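Local coordinates for AOC_like domain-containing protein (Frankia sp. Cc1.17, PDB 7DVI) that catalyses an exo-selective intermolecular Diels-Alder reaction on non-natural substrates, and is built on an allene oxide cyclase-like beta-barrel, at residues A[43-46]-A[47-50]; A[56-59]-A[60-64]. One frame throughout, in Å; residues are numbered along the deposited sequence.

Interaction 1. Residues A[43-46]-A[47-50]; sequences DPQV and GQIG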
loop_
_atom_site.group_PDB
_atom_site.type_symbol
_atom_site.label_atom_id
_atom_site.label_comp_id
_atom_site.label_asym_id
_atom_site.label_seq_id
_atom_site.Cartn_x
_atom_site.Cartn_y
_atom_site.Cartn_z
ATOM N N ASP A 43 6.031 -24.262 1.670
ATOM C CA ASP A 43 6.995 -23.701 2.634
ATOM C C ASP A 43 7.763 -22.576 1.933
ATOM O O ASP A 43 8.959 -22.668 1.654
ATOM C CB ASP A 43 7.928 -24.801 3.139
ATOM C CG ASP A 43 8.894 -24.267 4.160
ATOM O OD1 ASP A 43 8.566 -23.226 4.796
ATOM O OD2 ASP A 43 9.977 -24.866 4.283
ATOM N N PRO A 44 7.070 -21.478 1.590
ATOM C CA PRO A 44 7.709 -20.353 0.883
ATOM C C PRO A 44 8.894 -19.705 1.619
ATOM O O PRO A 44 8.872 -19.451 2.798
ATOM C CB PRO A 44 6.552 -19.358 0.669
ATOM C CG PRO A 44 5.473 -19.791 1.673
ATOM C CD PRO A 44 5.627 -21.291 1.824
ATOM N N GLN A 45 9.959 -19.431 0.888
ATOM C CA GLN A 45 11.144 -18.757 1.447
ATOM C C GLN A 45 11.289 -17.329 0.883
ATOM O O GLN A 45 11.089 -17.099 -0.371
ATOM C CB GLN A 45 12.387 -19.580 1.137
ATOM C CG GLN A 45 12.159 -21.069 1.414
ATOM C CD GLN A 45 12.016 -21.300 2.897
ATOM O OE1 GLN A 45 12.877 -20.893 3.652
ATOM N NE2 GLN A 45 10.905 -21.885 3.320
ATOM N N VAL A 46 11.686 -16.425 1.773
ATOM C CA VAL A 46 11.939 -14.991 1.453
ATOM C C VAL A 46 12.824 -14.946 0.223
ATOM O O VAL A 46 13.881 -15.609 0.197
ATOM C CB VAL A 46 12.574 -14.239 2.642
ATOM C CG1 VAL A 46 13.096 -12.870 2.224
ATOM C CG2 VAL A 46 11.590 -14.097 3.778
ATOM N N GLY A 47 12.463 -14.137 -0.764
ATOM C CA GLY A 47 13.316 -13.941 -1.945
ATOM C C GLY A 47 12.859 -14.785 -3.113
ATOM O O GLY A 47 13.316 -14.510 -4.215
ATOM N N GLN A 48 12.000 -15.783 -2.895
ATOM C CA GLN A 48 11.401 -16.545 -4.009
ATOM C C GLN A 48 10.425 -15.608 -4.782
ATOM O O GLN A 48 9.721 -14.795 -4.105
ATOM C CB GLN A 48 10.700 -17.781 -3.464
ATOM C CG GLN A 48 11.730 -18.797 -2.895
ATOM C CD GLN A 48 11.110 -20.081 -2.381
ATOM O OE1 GLN A 48 9.928 -20.140 -2.058
ATOM N NE2 GLN A 48 11.933 -21.130 -2.300
ATOM N N ILE A 49 10.333 -15.800 -6.097
ATOM C CA ILE A 49 9.489 -14.955 -6.999
ATOM C C ILE A 49 8.673 -15.814 -7.954
ATOM O O ILE A 49 9.019 -16.991 -8.196
ATOM C CB ILE A 49 10.381 -13.962 -7.780
ATOM C CG1 ILE A 49 11.271 -14.607 -8.836
ATOM C CG2 ILE A 49 11.205 -13.125 -6.823
ATOM C CD1 ILE A 49 11.692 -13.646 -9.960
ATOM N N GLY A 50 7.675 -15.188 -8.569
ATOM C CA GLY A 50 6.981 -15.726 -9.739
ATOM C C GLY A 50 6.559 -14.586 -10.644
ATOM O O GLY A 50 6.442 -13.437 -10.148
#
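Q48 reaches back over the turn it helps to close and meets Q45 along the whole length of its side chain. The turn is a type II beta turn running from Q45 to Q48, held by the bond from Q48 N to Q45 O (3.0 Å). G47 occupies its third position with a positive phi of 99°, where a CB would be jammed against the carbonyl oxygen of V46. From its base, the Q48 side chain first lies against the carbonyl of Q45: Q48 CB is 3.2 Å from Q45 O, and Q48 CG is 3.1 Å from the same oxygen. With CG beside its own backbone N (chi1 -68°) and the chain extended beyond it, Q48 CD then passes Q45 N, and Q48 OE1 accepts the N-H of Q45 N at 3.0 Å. That bond is almost perfectly straight at hydrogen (178°), yet the donor stands well above the plane of the Q48 amide, not on a lone pair of Q48 OE1. N40 N is the second donor to Q48 OE1, from the loop that precedes the turn. At the tip, Q48 NE2 lies 3.7 Å from Q45 CG; the two side chains run side by side, pointing the same way, with their amide planes nearly perpendicular. Q45 bends at chi2, and Q45 NE2 gives a straight bond to D43 O (2.7 Å) with that acceptor in its amide plane. This surface turn leads into strand 49-57 of the barrel. Its chemistry is that of polar side chains standing in for backbone partners: one glutamine oxygen satisfies two main-chain N-H groups, tying the loop to the turn.

Interaction 2. Residues A[56-59]-A[60-64]; sequences LYDS and SRELL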
loop_
_atom_site.group_PDB
_atom_site.type_symbol
_atom_site.label_atom_id
_atom_site.label_comp_id
_atom_site.label_asym_id
_atom_site.label_seq_id
_atom_site.Cartn_x
_atom_site.Cartn_y
_atom_site.Cartn_z
ATOM N N LEU A 56 -8.458 -12.151 -18.312
ATOM C CA LEU A 56 -9.641 -11.860 -17.506
ATOM C C LEU A 56 -10.840 -11.909 -18.455
ATOM O O LEU A 56 -10.756 -11.307 -19.544
ATOM C CB LEU A 56 -9.521 -10.465 -16.884
ATOM C CG LEU A 56 -8.628 -10.362 -15.640
ATOM C CD1 LEU A 56 -7.176 -10.418 -16.070
ATOM C CD2 LEU A 56 -8.929 -9.078 -14.889
ATOM N N TYR A 57 -11.921 -12.506 -17.963
ATOM C CA TYR A 57 -13.246 -12.589 -18.607
ATOM C C TYR A 57 -14.250 -11.978 -17.643
ATOM O O TYR A 57 -14.177 -12.235 -16.420
ATOM C CB TYR A 57 -13.522 -14.045 -18.994
ATOM C CG TYR A 57 -12.617 -14.559 -20.079
ATOM C CD1 TYR A 57 -11.333 -15.010 -19.799
ATOM C CD2 TYR A 57 -13.054 -14.605 -21.399
ATOM C CE1 TYR A 57 -10.489 -15.433 -20.807
ATOM C CE2 TYR A 57 -12.226 -15.038 -22.411
ATOM C CZ TYR A 57 -10.946 -15.455 -22.114
ATOM O OH TYR A 57 -10.142 -15.921 -23.109
ATOM N N ASP A 58 -15.161 -11.158 -18.173
ATOM C CA ASP A 58 -16.227 -10.537 -17.352
ATOM C C ASP A 58 -17.245 -11.628 -16.961
ATOM O O ASP A 58 -17.062 -12.798 -17.333
ATOM C CB ASP A 58 -16.795 -9.313 -18.067
ATOM C CG ASP A 58 -17.609 -9.646 -19.314
ATOM O OD1 ASP A 58 -18.168 -10.799 -19.393
ATOM O OD2 ASP A 58 -17.629 -8.773 -20.207
ATOM N N SER A 59 -18.249 -11.261 -16.176
ATOM C CA SER A 59 -19.247 -12.184 -15.590
ATOM C C SER A 59 -20.058 -12.860 -16.705
ATOM O O SER A 59 -20.679 -13.871 -16.416
ATOM C CB SER A 59 -20.132 -11.473 -14.633
ATOM O OG SER A 59 -20.874 -10.460 -15.288
ATOM N N SER A 60 -19.996 -12.351 -17.933
ATOM C CA SER A 60 -20.593 -12.970 -19.142
ATOM C C SER A 60 -19.576 -13.838 -19.884
ATOM O O SER A 60 -19.919 -14.309 -20.955
ATOM C CB SER A 60 -21.158 -11.901 -20.016
ATOM O OG SER A 60 -22.145 -11.204 -19.282
ATOM N N ARG A 61 -18.377 -14.042 -19.353
ATOM C CA ARG A 61 -17.305 -14.870 -19.977
ATOM C C ARG A 61 -16.958 -14.347 -21.369
ATOM O O ARG A 61 -16.427 -15.118 -22.169
ATOM C CB ARG A 61 -17.628 -16.372 -20.016
ATOM C CG ARG A 61 -16.732 -17.215 -19.106
ATOM C CD ARG A 61 -16.501 -18.647 -19.558
ATOM N NE ARG A 61 -15.198 -18.886 -20.180
ATOM C CZ ARG A 61 -14.893 -18.557 -21.424
ATOM N NH1 ARG A 61 -13.704 -18.830 -21.930
ATOM N NH2 ARG A 61 -15.790 -17.947 -22.167
ATOM N N GLU A 62 -17.191 -13.061 -21.582
ATOM C CA GLU A 62 -16.534 -12.268 -22.659
ATOM C C GLU A 62 -15.164 -11.756 -22.160
ATOM O O GLU A 62 -15.068 -11.371 -20.973
ATOM C CB GLU A 62 -17.375 -11.036 -22.989
ATOM C CG GLU A 62 -18.815 -11.336 -23.378
ATOM C CD GLU A 62 -19.019 -11.564 -24.861
ATOM O OE1 GLU A 62 -20.144 -11.324 -25.341
ATOM O OE2 GLU A 62 -18.048 -11.975 -25.531
ATOM N N LEU A 63 -14.168 -11.682 -23.034
ATOM C CA LEU A 63 -12.823 -11.118 -22.739
ATOM C C LEU A 63 -12.911 -9.682 -22.200
ATOM O O LEU A 63 -13.643 -8.804 -22.758
ATOM C CB LEU A 63 -11.957 -11.197 -23.993
ATOM C CG LEU A 63 -10.476 -10.832 -23.814
ATOM C CD1 LEU A 63 -9.747 -11.833 -22.921
ATOM C CD2 LEU A 63 -9.800 -10.744 -25.160
ATOM N N LEU A 64 -12.230 -9.446 -21.081
ATOM C CA LEU A 64 -12.116 -8.093 -20.495
ATOM C C LEU A 64 -10.717 -7.563 -20.789
ATOM O O LEU A 64 -10.578 -6.343 -21.114
ATOM C CB LEU A 64 -12.432 -8.159 -19.006
ATOM C CG LEU A 64 -12.485 -6.828 -18.268
ATOM C CD1 LEU A 64 -13.637 -5.933 -18.749
ATOM C CD2 LEU A 64 -12.638 -7.095 -16.778
#
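Y57 sets CG beside its backbone N (chi1 -67°) and L63 sets CG anti to its own (chi1 -172°); together with the second torsion of L63 this lays L63 CD1 over one face of the tyrosine ring. L63 CD1 makes a CH-pi contact there, 4.2 Å from the Y57 ring centroid. Across the opposite face lies the guanidinium of R61, modelled in two conformers; in the one described R61 CZ is 4.7 Å from the Y57 centroid, a cation-pi contact that holds for this conformer alone and is therefore doubtful. The Y57 ring also packs edge-to-face with W29, and its OH is hydrogen-bonded to E55 OE1.

These contacts flank the end of a beta hairpin between strands 49-57 and 63-76 of the barrel, where Y57 and L63 form an antiparallel non-hydrogen-bonded pair. The hydrogen bonds L64 N to L56 O (2.8 Å) and D58 N to E62 O (2.8 Å) bracket that pair.

A type I turn from D58 to R61 carries the chain round, with R61 N bonded to D58 O at 2.7 Å. The D58 carboxylate folds over this turn, and D58 OD1 takes two N-H groups from opposite faces of its plane: S60 N at 2.8 Å, an Asx turn bond on the anti side but tilted from the plane, and the longer E62 N at 3.3 Å. D58 OD2 faces E62 CB at 3.6 Å and is held by a salt bridge to R93, which probably eases the negative charge of D58, with the E62 carboxylate farther off.

In the fold
Interactions 1 and 2 sit at the two ends of strand 49-57: the turn of 43-50 leads into it, and the hairpin of 56-64 carries the chain from it into strand 63-76, its neighbour in the sheet. Their centres are 31 Å apart, on opposite sides of the chain's centre, and their nearest atoms stay about 15 Å from each other; they do not touch, and the two neighbouring strands join them. Both engage strand 63-76, interaction 1 through backbone bonds to I73 and Y71, and interaction 2 also meets strand 22-37 through W29. A bound 1,2-ethanediol, probably from the crystallisation liquor, lies about 3 Å from the S60 side chain in interaction 2.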